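Local coordinates for protein kappa-carrageenase (Pseudoalteromonas carrageenovora, PDB 1DYP) that cuts internal beta-1,4 linkages between galactose 4-sulfate and 3,6-anhydrogalactose in kappa-carrageenan through the family 16 glycoside hydrolase catalytic domain described here, at residues D21-K26 against D263-W268; H64-W69 against Y80-T85; F68-N73 against Q244-A249; V88-A93 against N226-Q231. The protein carries 1 engineered substitution. All coordinates share one frame; numbering follows the deposited sequence.

How the interactions relate
Interactions 2 and 3 share Phe68 and Trp69, with centres about 10 Å apart: the hairpin of interaction 2 stacks Phe68 on Tyr80, and in interaction 3 the same ring points its edge at Tyr246, while Tyr80 OH packs against Pro247. Strand 75-95 runs on from interaction 2 into interaction 4, about 21 Å away between centres. Interaction 4 touches interaction 1, their centres about 12 Å apart, where Leu227 and Leu229 pack on Val265 and Phe23. Interactions 3 and 4 approach the active site: the side chains of Phe245 and Ser230 lie about 7 and 8 Å from that of the proton donor Glu142. Interaction 1 lies apart from it and carries a cadmium site.

Interaction 1. Residues D21-K26 against D263-W268; sequences DEFNVK and DYVRTW. With CD (cadmium ion), chain C.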
# COMPACT_ATOMS: atom_id res chain seq x y z
N ASP A 21 10.34 -9.20 7.50
CA ASP A 21 10.09 -10.62 7.30
C ASP A 21 10.74 -11.07 6.00
O ASP A 21 10.63 -10.39 4.98
CB ASP A 21 8.58 -10.89 7.24
CG ASP A 21 8.21 -12.31 7.65
OD1 ASP A 21 8.92 -13.26 7.27
OD2 ASP A 21 7.19 -12.47 8.34
N GLU A 22 11.43 -12.21 6.03
CA GLU A 22 12.08 -12.74 4.83
C GLU A 22 11.12 -13.73 4.17
O GLU A 22 11.42 -14.31 3.13
CB GLU A 22 13.40 -13.42 5.19
CG GLU A 22 14.46 -12.48 5.75
CD GLU A 22 14.89 -11.43 4.74
OE1 GLU A 22 15.31 -11.81 3.63
OE2 GLU A 22 14.81 -10.22 5.06
N PHE A 23 9.97 -13.91 4.80
CA PHE A 23 8.91 -14.79 4.31
C PHE A 23 9.25 -16.25 4.05
O PHE A 23 9.01 -16.79 2.96
CB PHE A 23 8.24 -14.15 3.09
CG PHE A 23 7.52 -12.87 3.42
CD1 PHE A 23 6.53 -12.87 4.39
CD2 PHE A 23 7.88 -11.67 2.81
CE1 PHE A 23 5.90 -11.68 4.76
CE2 PHE A 23 7.25 -10.48 3.18
CZ PHE A 23 6.27 -10.48 4.15
N ASN A 24 9.82 -16.88 5.07
CA ASN A 24 10.15 -18.29 5.00
C ASN A 24 8.92 -19.03 5.52
O ASN A 24 8.67 -20.18 5.17
CB ASN A 24 11.37 -18.60 5.87
CG ASN A 24 12.63 -17.97 5.33
OD1 ASN A 24 12.95 -18.12 4.15
ND2 ASN A 24 13.37 -17.27 6.18
N VAL A 25 8.15 -18.34 6.36
CA VAL A 25 6.93 -18.89 6.93
C VAL A 25 5.86 -17.80 6.97
O VAL A 25 6.17 -16.62 6.87
CB VAL A 25 7.14 -19.40 8.37
CG1 VAL A 25 8.18 -20.52 8.38
CG2 VAL A 25 7.55 -18.26 9.28
N LYS A 26 4.61 -18.22 7.11
CA LYS A 26 3.50 -17.28 7.20
C LYS A 26 3.31 -17.02 8.69
O LYS A 26 2.81 -17.87 9.43
CB LYS A 26 2.23 -17.90 6.60
CG LYS A 26 1.03 -16.96 6.60
CD LYS A 26 -0.14 -17.54 5.84
CE LYS A 26 -1.36 -16.63 5.94
NZ LYS A 26 -2.54 -17.17 5.21
N ASP A 263 9.52 -11.14 -1.82
CA ASP A 263 10.64 -11.96 -1.37
C ASP A 263 10.95 -11.61 0.08
O ASP A 263 11.28 -12.49 0.88
CB ASP A 263 11.84 -11.69 -2.28
CG ASP A 263 13.03 -12.59 -1.97
OD1 ASP A 263 12.87 -13.57 -1.22
OD2 ASP A 263 14.12 -12.32 -2.51
N TYR A 264 10.84 -10.33 0.41
CA TYR A 264 11.11 -9.90 1.77
C TYR A 264 10.69 -8.45 1.98
O TYR A 264 10.47 -7.71 1.02
CB TYR A 264 12.62 -10.03 2.09
CG TYR A 264 13.52 -9.08 1.31
CD1 TYR A 264 13.49 -7.70 1.53
CD2 TYR A 264 14.42 -9.57 0.35
CE1 TYR A 264 14.32 -6.83 0.82
CE2 TYR A 264 15.25 -8.70 -0.36
CZ TYR A 264 15.19 -7.34 -0.12
OH TYR A 264 16.01 -6.48 -0.82
N VAL A 265 10.56 -8.08 3.24
CA VAL A 265 10.25 -6.71 3.63
C VAL A 265 11.19 -6.45 4.80
O VAL A 265 11.31 -7.27 5.71
CB VAL A 265 8.76 -6.54 4.05
CG1 VAL A 265 8.39 -7.52 5.16
CG2 VAL A 265 8.52 -5.10 4.51
N ARG A 266 11.90 -5.33 4.74
CA ARG A 266 12.85 -4.98 5.78
C ARG A 266 12.64 -3.55 6.23
O ARG A 266 12.50 -2.65 5.41
CB ARG A 266 14.28 -5.16 5.26
CG ARG A 266 14.61 -6.60 4.92
CD ARG A 266 15.85 -6.73 4.06
NE ARG A 266 16.08 -8.12 3.70
CZ ARG A 266 16.98 -8.53 2.80
NH1 ARG A 266 17.73 -7.64 2.16
NH2 ARG A 266 17.12 -9.82 2.54
N THR A 267 12.61 -3.35 7.54
CA THR A 267 12.42 -2.02 8.11
C THR A 267 13.53 -1.74 9.11
O THR A 267 13.82 -2.58 9.96
CB THR A 267 11.06 -1.92 8.82
OG1 THR A 267 10.01 -2.18 7.88
CG2 THR A 267 10.87 -0.52 9.41
N TRP A 268 14.15 -0.57 8.98
CA TRP A 268 15.25 -0.16 9.85
C TRP A 268 15.01 1.23 10.42
O TRP A 268 14.33 2.05 9.82
CB TRP A 268 16.55 -0.07 9.07
CG TRP A 268 17.14 -1.33 8.56
CD1 TRP A 268 18.04 -2.13 9.21
CD2 TRP A 268 16.99 -1.87 7.25
NE1 TRP A 268 18.47 -3.13 8.37
CE2 TRP A 268 17.84 -2.99 7.16
CE3 TRP A 268 16.23 -1.50 6.13
CZ2 TRP A 268 17.94 -3.76 5.99
CZ3 TRP A 268 16.33 -2.26 4.98
CH2 TRP A 268 17.19 -3.38 4.91
CD CD C . 12.46 -14.50 1.03
O HOH W 1 13.40 -9.10 6.94
O HOH W 2 14.41 -13.26 1.56
O HOH W 3 13.54 -16.21 2.18
O HOH W 4 13.86 -15.92 -0.61
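Asp21 and Val265 make a single antiparallel bridge, a hydrogen-bonded pair in which Asp21 N meets Val265 O at 2.8 Å and Val265 N meets Asp21 O at 2.9 Å. Beside it Arg266 grips Glu22 side-on. NE reaches the syn lone pair of Glu22 OE2 at 2.8 Å and NH2 reaches OE1 at 2.9 Å, with carboxylate and guanidinium planes 25° apart. A bend in the Glu22 chain (chi2 -64°) brings its carboxylate back to the strand. The guanidinium is also stacked: Arg266 CZ sits 3.4 Å above the centre of the Tyr264 ring, whose hydroxyl bonds to Glu101. Phe23 turns inward, its CE2 3.7 Å from Val265 CG1, with Asp21 CB over the rim of one ring face. Asp21 OD1 accepts from Phe23 N, an Asx turn that shapes the loop. That turn presents Glu22 O to cadmium at 2.4 Å, while Asp263 O binds it at 2.3 Å. Asp263 OD1, Gly53 O and three waters complete the shell, and one of these waters donates to Glu22 OE1, tying salt bridge to metal. The whole is a carbonyl-rich cation site at a strand corner, away from the catalytic residues.

Interaction 2. Residues H64-W69 against Y80-T85; sequences HQRTFW and YPLYYT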
# COMPACT_ATOMS: atom_id res chain seq x y z
N HIS A 64 -19.07 -12.81 -3.86
CA HIS A 64 -19.42 -12.85 -2.45
C HIS A 64 -20.15 -11.56 -2.13
O HIS A 64 -20.33 -10.71 -3.00
CB HIS A 64 -18.17 -12.97 -1.57
CG HIS A 64 -17.27 -11.78 -1.62
ND1 HIS A 64 -16.50 -11.46 -2.72
CD2 HIS A 64 -17.00 -10.83 -0.69
CE1 HIS A 64 -15.80 -10.37 -2.46
NE2 HIS A 64 -16.08 -9.96 -1.24
N GLN A 65 -20.59 -11.43 -0.89
CA GLN A 65 -21.28 -10.22 -0.47
C GLN A 65 -20.77 -9.82 0.89
O GLN A 65 -20.25 -10.64 1.64
CB GLN A 65 -22.79 -10.43 -0.42
CG GLN A 65 -23.25 -11.57 0.49
CD GLN A 65 -23.06 -11.29 1.97
OE1 GLN A 65 -22.84 -12.21 2.77
NE2 GLN A 65 -23.15 -10.02 2.36
N ARG A 66 -20.92 -8.54 1.20
CA ARG A 66 -20.54 -8.00 2.49
C ARG A 66 -21.14 -6.62 2.60
O ARG A 66 -21.58 -6.05 1.60
CB ARG A 66 -19.01 -7.92 2.64
CG ARG A 66 -18.30 -6.92 1.73
CD ARG A 66 -16.91 -6.62 2.31
NE ARG A 66 -16.02 -5.88 1.42
CZ ARG A 66 -16.10 -4.58 1.15
NH1 ARG A 66 -17.04 -3.83 1.71
NH2 ARG A 66 -15.20 -4.01 0.35
N THR A 67 -21.19 -6.09 3.82
CA THR A 67 -21.72 -4.75 3.99
C THR A 67 -20.75 -3.85 3.24
O THR A 67 -19.53 -4.03 3.32
CB THR A 67 -21.80 -4.36 5.47
OG1 THR A 67 -22.87 -5.07 6.09
CG2 THR A 67 -22.06 -2.87 5.61
N PHE A 68 -21.30 -2.90 2.49
CA PHE A 68 -20.50 -2.01 1.67
C PHE A 68 -20.87 -0.55 1.93
O PHE A 68 -22.05 -0.21 1.98
CB PHE A 68 -20.75 -2.36 0.21
CG PHE A 68 -20.07 -1.46 -0.78
CD1 PHE A 68 -18.71 -1.61 -1.06
CD2 PHE A 68 -20.79 -0.49 -1.47
CE1 PHE A 68 -18.09 -0.81 -2.02
CE2 PHE A 68 -20.18 0.31 -2.44
CZ PHE A 68 -18.82 0.14 -2.71
N TRP A 69 -19.86 0.29 2.11
CA TRP A 69 -20.12 1.71 2.33
C TRP A 69 -20.26 2.40 0.98
O TRP A 69 -19.31 2.44 0.19
CB TRP A 69 -18.99 2.36 3.12
CG TRP A 69 -19.12 3.86 3.21
CD1 TRP A 69 -18.27 4.79 2.69
CD2 TRP A 69 -20.16 4.60 3.87
NE1 TRP A 69 -18.72 6.06 2.97
CE2 TRP A 69 -19.88 5.97 3.69
CE3 TRP A 69 -21.31 4.23 4.58
CZ2 TRP A 69 -20.70 6.98 4.21
CZ3 TRP A 69 -22.13 5.24 5.10
CH2 TRP A 69 -21.81 6.60 4.91
N TYR A 80 -24.02 -6.45 -0.12
CA TYR A 80 -23.58 -5.84 -1.37
C TYR A 80 -22.72 -6.83 -2.14
O TYR A 80 -21.71 -7.32 -1.64
CB TYR A 80 -22.79 -4.57 -1.07
CG TYR A 80 -22.50 -3.71 -2.28
CD1 TYR A 80 -21.36 -3.91 -3.05
CD2 TYR A 80 -23.38 -2.69 -2.64
CE1 TYR A 80 -21.09 -3.11 -4.16
CE2 TYR A 80 -23.12 -1.88 -3.75
CZ TYR A 80 -21.98 -2.10 -4.50
OH TYR A 80 -21.73 -1.30 -5.59
N PRO A 81 -23.11 -7.14 -3.39
CA PRO A 81 -22.34 -8.09 -4.19
C PRO A 81 -21.00 -7.56 -4.70
O PRO A 81 -20.93 -6.48 -5.28
CB PRO A 81 -23.30 -8.43 -5.33
CG PRO A 81 -24.06 -7.17 -5.50
CD PRO A 81 -24.34 -6.74 -4.09
N LEU A 82 -19.95 -8.33 -4.45
CA LEU A 82 -18.61 -8.00 -4.92
C LEU A 82 -18.14 -9.20 -5.72
O LEU A 82 -18.69 -10.29 -5.61
CB LEU A 82 -17.68 -7.70 -3.74
CG LEU A 82 -18.06 -6.42 -2.99
CD1 LEU A 82 -17.08 -6.18 -1.85
CD2 LEU A 82 -18.06 -5.23 -3.95
N TYR A 83 -17.09 -9.01 -6.52
CA TYR A 83 -16.66 -10.08 -7.41
C TYR A 83 -15.24 -10.61 -7.28
O TYR A 83 -14.90 -11.60 -7.92
CB TYR A 83 -16.91 -9.60 -8.84
CG TYR A 83 -18.27 -8.95 -8.97
CD1 TYR A 83 -19.43 -9.72 -9.00
CD2 TYR A 83 -18.41 -7.56 -8.99
CE1 TYR A 83 -20.69 -9.13 -9.04
CE2 TYR A 83 -19.66 -6.96 -9.02
CZ TYR A 83 -20.80 -7.75 -9.04
OH TYR A 83 -22.04 -7.16 -9.06
N TYR A 84 -14.43 -9.96 -6.46
CA TYR A 84 -13.05 -10.39 -6.27
C TYR A 84 -12.62 -10.35 -4.82
O TYR A 84 -13.11 -9.53 -4.04
CB TYR A 84 -12.09 -9.50 -7.08
CG TYR A 84 -12.36 -9.46 -8.56
CD1 TYR A 84 -13.34 -8.62 -9.09
CD2 TYR A 84 -11.66 -10.30 -9.43
CE1 TYR A 84 -13.61 -8.62 -10.46
CE2 TYR A 84 -11.93 -10.30 -10.79
CZ TYR A 84 -12.91 -9.46 -11.30
OH TYR A 84 -13.19 -9.47 -12.65
N THR A 85 -11.72 -11.25 -4.45
CA THR A 85 -11.16 -11.27 -3.10
C THR A 85 -9.67 -11.12 -3.32
O THR A 85 -9.16 -11.41 -4.41
CB THR A 85 -11.45 -12.59 -2.35
OG1 THR A 85 -10.95 -13.70 -3.10
CG2 THR A 85 -12.94 -12.74 -2.10
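Phe68 lays its ring on that of Tyr80 in a face-to-face stack, centroids 4.0 Å apart and planes at 18°. Both rings leave the strands with CG opposite the backbone N (chi1 176° for Phe68), and their stems already touch, Phe68 CB lying 3.3 Å from Tyr80 CB. Phe68 CD2 sits over the middle of the Tyr80 ring, while Leu82 CD2 meets that ring at its edge. Replacing Tyr80 by alanine is likely to strip one face of Phe68 of its cover and open a gap beside Leu82. Next along, Leu82 CD1 rests 3.2 Å above the guanidinium plane of Arg66, toward its rim. The guanidinium keeps its edges for polar partners: NH1 donates to Thr67 O at 3.0 Å, and NH2 to Trp41 O. His64 folds back over the neighbouring strand, where the methyl CG2 of Thr85 lies over one ring face, 4.1 Å from the centroid. Its CE1 comes edge-on to Tyr84 O at 3.2 Å, and its NE2 is bonded to Ser42 OG. Backbone bonds pair His64 with Leu82 and Arg66 with Tyr80, antiparallel arms of the hairpin 54-70/75-95. For His64 and Arg66, then, carbon lies against a flat face while ring or guanidinium nitrogens keep hydrogen-bond partners, so both pack against apolar groups with those bonds intact.

Interaction 3. Residues F68-N73 against Q244-A249; sequences FWDGCN and QFYPSA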
# COMPACT_ATOMS: atom_id res chain seq x y z
N PHE A 68 -21.30 -2.90 2.49
CA PHE A 68 -20.50 -2.01 1.67
C PHE A 68 -20.87 -0.55 1.93
O PHE A 68 -22.05 -0.21 1.98
CB PHE A 68 -20.75 -2.36 0.21
CG PHE A 68 -20.07 -1.46 -0.78
CD1 PHE A 68 -18.71 -1.61 -1.06
CD2 PHE A 68 -20.79 -0.49 -1.47
CE1 PHE A 68 -18.09 -0.81 -2.02
CE2 PHE A 68 -20.18 0.31 -2.44
CZ PHE A 68 -18.82 0.14 -2.71
N TRP A 69 -19.86 0.29 2.11
CA TRP A 69 -20.12 1.71 2.33
C TRP A 69 -20.26 2.40 0.98
O TRP A 69 -19.31 2.44 0.19
CB TRP A 69 -18.99 2.36 3.12
CG TRP A 69 -19.12 3.86 3.21
CD1 TRP A 69 -18.27 4.79 2.69
CD2 TRP A 69 -20.16 4.60 3.87
NE1 TRP A 69 -18.72 6.06 2.97
CE2 TRP A 69 -19.88 5.97 3.69
CE3 TRP A 69 -21.31 4.23 4.58
CZ2 TRP A 69 -20.70 6.98 4.21
CZ3 TRP A 69 -22.13 5.24 5.10
CH2 TRP A 69 -21.81 6.60 4.91
N ASP A 70 -21.46 2.91 0.72
CA ASP A 70 -21.78 3.62 -0.51
C ASP A 70 -21.62 5.11 -0.19
O ASP A 70 -22.60 5.80 0.11
CB ASP A 70 -23.21 3.27 -0.91
CG ASP A 70 -23.69 4.03 -2.14
OD1 ASP A 70 -22.89 4.76 -2.76
OD2 ASP A 70 -24.88 3.87 -2.47
N GLY A 71 -20.38 5.57 -0.24
CA GLY A 71 -20.07 6.96 0.06
C GLY A 71 -20.85 7.99 -0.73
O GLY A 71 -21.26 9.02 -0.19
N CYS A 72 -21.06 7.73 -2.02
CA CYS A 72 -21.80 8.67 -2.85
C CYS A 72 -23.17 8.96 -2.25
O CYS A 72 -23.65 10.09 -2.29
CB CYS A 72 -21.97 8.10 -4.26
SG CYS A 72 -20.45 8.03 -5.26
N ASN A 73 -23.80 7.93 -1.70
CA ASN A 73 -25.12 8.09 -1.10
C ASN A 73 -25.07 8.15 0.42
O ASN A 73 -26.12 8.17 1.08
CB ASN A 73 -26.04 6.95 -1.56
CG ASN A 73 -26.42 7.07 -3.02
OD1 ASN A 73 -27.01 8.08 -3.43
ND2 ASN A 73 -26.09 6.06 -3.81
N GLN A 244 -13.84 6.84 -3.43
CA GLN A 244 -13.80 5.41 -3.17
C GLN A 244 -14.04 4.62 -4.44
O GLN A 244 -14.49 5.17 -5.45
CB GLN A 244 -14.87 5.02 -2.15
CG GLN A 244 -16.27 5.08 -2.74
CD GLN A 244 -17.33 4.50 -1.82
OE1 GLN A 244 -17.71 5.10 -0.83
NE2 GLN A 244 -17.80 3.30 -2.16
N PHE A 245 -13.75 3.32 -4.38
CA PHE A 245 -13.97 2.45 -5.53
C PHE A 245 -15.37 1.87 -5.49
O PHE A 245 -15.99 1.73 -4.43
CB PHE A 245 -12.98 1.28 -5.52
CG PHE A 245 -11.59 1.65 -5.96
CD1 PHE A 245 -11.34 2.07 -7.26
CD2 PHE A 245 -10.53 1.55 -5.06
CE1 PHE A 245 -10.05 2.40 -7.67
CE2 PHE A 245 -9.23 1.87 -5.46
CZ PHE A 245 -8.99 2.30 -6.77
N TYR A 246 -15.86 1.54 -6.68
CA TYR A 246 -17.15 0.91 -6.88
C TYR A 246 -16.86 -0.16 -7.92
O TYR A 246 -15.93 -0.02 -8.72
CB TYR A 246 -18.19 1.89 -7.42
CG TYR A 246 -18.81 2.78 -6.36
CD1 TYR A 246 -18.15 3.92 -5.92
CD2 TYR A 246 -20.04 2.46 -5.80
CE1 TYR A 246 -18.71 4.73 -4.93
CE2 TYR A 246 -20.61 3.26 -4.82
CZ TYR A 246 -19.94 4.39 -4.39
OH TYR A 246 -20.50 5.19 -3.42
N PRO A 247 -17.62 -1.25 -7.92
CA PRO A 247 -17.36 -2.28 -8.92
C PRO A 247 -17.83 -1.83 -10.30
O PRO A 247 -18.76 -1.04 -10.41
CB PRO A 247 -18.13 -3.49 -8.40
CG PRO A 247 -19.29 -2.86 -7.69
CD PRO A 247 -18.67 -1.69 -6.97
N SER A 248 -17.17 -2.32 -11.35
CA SER A 248 -17.59 -1.99 -12.71
C SER A 248 -18.40 -3.18 -13.19
O SER A 248 -18.64 -4.12 -12.42
CB SER A 248 -16.38 -1.80 -13.62
OG SER A 248 -15.77 -3.05 -13.89
N ALA A 249 -18.80 -3.17 -14.45
CA ALA A 249 -19.58 -4.27 -15.01
C ALA A 249 -18.67 -5.37 -15.52
O ALA A 249 -19.14 -6.44 -15.93
CB ALA A 249 -20.47 -3.76 -16.14
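The Tyr246 ring takes the CE2-CZ edge of Phe68 over one face, in an offset edge-to-face pair with planes at 76° and centroids 5.6 Å apart; Gln244 NE2 also stands over a Tyr246 face, toward the rim, and Asp70 OD1 lies at the ring's edge. At the edge of Phe68 are Phe245 O and Tyr246 CE2, and Gly71 N stands over the rim of one face of the Trp69 ring. The Tyr246 hydroxyl works twice: it donates to Asp70 OD1 at 2.5 Å, on the anti side of a carboxylate set nearly upright to the ring, and accepts from Cys72 N at 3.0 Å. A phenylalanine in its place would probably leave Asp70 OD1 and Cys72 N without this shared partner. Gln244, its chain extended beyond CG (chi2 171°), spans the turn with both ends of its amide: NE2 donates to Trp69 O at 2.9 Å, in the carbonyl plane, and OE1 accepts from Gly71 N at 2.8 Å, a bent bond whose donor stands above the amide plane. Cys72 SG packs obliquely by the Tyr246 ring and forms a disulfide with Cys242. The contact therefore ties the far end of strand 54-70 to the small two-stranded sheet 238-241/244-247, with Phe245 reaching toward Arg234 and Pro247 packing on Tyr80 and Tyr83 of strand 75-95.

Interaction 4. Residues V88-A93 against N226-Q231; sequences VAKSRA and NLTLSQ
Lys90 crosses Asn226 at a slant, its fully extended chain running past the amide so that CE lies 3.7 Å from Asn226 CG. Its first torsion (chi1 179°) swings CG away from the backbone N, and the lysine also slides along Thr228, its CG 3.6 Å from Thr228 OG1, and carries NZ on to a salt bridge with Glu36 and a hydrogen bond with Tyr120. On the same face Val88 CG2 meets the Thr228 methyl CG2 at 3.6 Å and flanks Ser230 CB. The opposite face holds the small Ala89 next to Leu229. Asn226 turns its amide toward the other strand: ND2 donates to Ser91 O at 2.7 Å, almost straight and in the carbonyl plane, a well-directed bond that should restrain the turning of the amide. Ser91 OG, tucked between its own backbone N and carbonyl carbon (chi1 73°), accepts from Leu227 N at 2.9 Å and donates to Ala93 O at 2.7 Å. This buried hydroxyl thereby stands in for a backbone partner close to the corner the chain turns at Arg92 and Ala93. Behind it the main chains pair regularly: Ala89 and Leu229 exchange two bonds, and Ser91 N gives one to Leu227 O. Thr228 OG1 bends back to Asn226 O. Strand 225-233 lies between strands 75-95 and 113-120 in its sheet, while Leu227 and Leu229 pack on strand 258-270 and Ser230 OG bonds to Trp118, in the beta-sandwich of the family 16 jelly roll.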
# COMPACT_ATOMS: atom_id res chain seq x y z
N VAL A 88 -3.65 -9.62 1.72
CA VAL A 88 -3.02 -8.53 2.45
C VAL A 88 -2.21 -9.06 3.62
O VAL A 88 -2.50 -10.13 4.17
CB VAL A 88 -4.09 -7.55 3.00
CG1 VAL A 88 -5.05 -8.29 3.93
CG2 VAL A 88 -3.41 -6.40 3.75
N ALA A 89 -1.16 -8.32 3.96
CA ALA A 89 -0.30 -8.63 5.10
C ALA A 89 -0.08 -7.26 5.73
O ALA A 89 0.63 -6.42 5.18
CB ALA A 89 1.02 -9.23 4.63
N LYS A 90 -0.71 -7.03 6.87
CA LYS A 90 -0.61 -5.75 7.58
C LYS A 90 0.09 -5.98 8.92
O LYS A 90 -0.37 -6.77 9.73
CB LYS A 90 -2.02 -5.20 7.81
CG LYS A 90 -2.09 -3.88 8.57
CD LYS A 90 -3.55 -3.57 8.90
CE LYS A 90 -3.73 -2.28 9.67
NZ LYS A 90 -5.18 -2.06 9.98
N SER A 91 1.20 -5.28 9.15
CA SER A 91 1.92 -5.47 10.40
C SER A 91 1.08 -5.03 11.58
O SER A 91 0.39 -4.02 11.52
CB SER A 91 3.25 -4.70 10.39
OG SER A 91 3.06 -3.30 10.53
N ARG A 92 1.13 -5.81 12.65
CA ARG A 92 0.38 -5.45 13.84
C ARG A 92 1.09 -4.28 14.52
O ARG A 92 0.46 -3.41 15.11
CB ARG A 92 0.26 -6.65 14.77
CG ARG A 92 -0.55 -7.79 14.16
CD ARG A 92 -0.70 -8.96 15.11
NE ARG A 92 -1.25 -10.14 14.44
CZ ARG A 92 -2.51 -10.26 14.03
NH1 ARG A 92 -3.37 -9.26 14.22
NH2 ARG A 92 -2.91 -11.37 13.42
N ALA A 93 2.42 -4.26 14.40
CA ALA A 93 3.22 -3.19 14.98
C ALA A 93 3.12 -1.95 14.10
O ALA A 93 2.86 -2.04 12.90
CB ALA A 93 4.67 -3.63 15.10
N ASN A 226 0.80 1.27 10.16
CA ASN A 226 1.02 -0.17 10.03
C ASN A 226 1.58 -0.45 8.65
O ASN A 226 1.01 -0.02 7.65
CB ASN A 226 -0.30 -0.95 10.20
CG ASN A 226 -0.92 -0.74 11.56
OD1 ASN A 226 -1.53 0.30 11.83
ND2 ASN A 226 -0.76 -1.73 12.44
N LEU A 227 2.69 -1.18 8.60
CA LEU A 227 3.33 -1.52 7.33
C LEU A 227 2.49 -2.57 6.63
O LEU A 227 2.19 -3.62 7.20
CB LEU A 227 4.74 -2.03 7.59
CG LEU A 227 5.62 -2.10 6.34
CD1 LEU A 227 5.72 -0.72 5.69
CD2 LEU A 227 7.00 -2.60 6.75
N THR A 228 2.15 -2.31 5.37
CA THR A 228 1.28 -3.21 4.64
C THR A 228 1.71 -3.59 3.22
O THR A 228 2.26 -2.80 2.48
CB THR A 228 -0.13 -2.58 4.56
OG1 THR A 228 -0.50 -2.10 5.87
CG2 THR A 228 -1.16 -3.58 4.09
N LEU A 229 1.43 -4.85 2.88
CA LEU A 229 1.68 -5.39 1.55
C LEU A 229 0.30 -5.89 1.15
O LEU A 229 -0.33 -6.65 1.88
CB LEU A 229 2.68 -6.55 1.62
CG LEU A 229 4.12 -6.15 1.93
CD1 LEU A 229 4.90 -7.34 2.48
CD2 LEU A 229 4.77 -5.60 0.67
N SER A 230 -0.20 -5.44 -0.00
CA SER A 230 -1.52 -5.87 -0.42
C SER A 230 -1.70 -5.67 -1.90
O SER A 230 -0.96 -4.92 -2.53
CB SER A 230 -2.59 -5.07 0.33
OG SER A 230 -2.50 -3.69 0.02
N GLN A 231 -2.70 -6.33 -2.47
CA GLN A 231 -2.98 -6.18 -3.88
C GLN A 231 -4.43 -5.75 -4.04
O GLN A 231 -5.35 -6.44 -3.60
CB GLN A 231 -2.72 -7.49 -4.62
CG GLN A 231 -2.93 -7.38 -6.12
CD GLN A 231 -2.22 -8.47 -6.89
OE1 GLN A 231 -1.02 -8.40 -7.13
NE2 GLN A 231 -2.97 -9.50 -7.26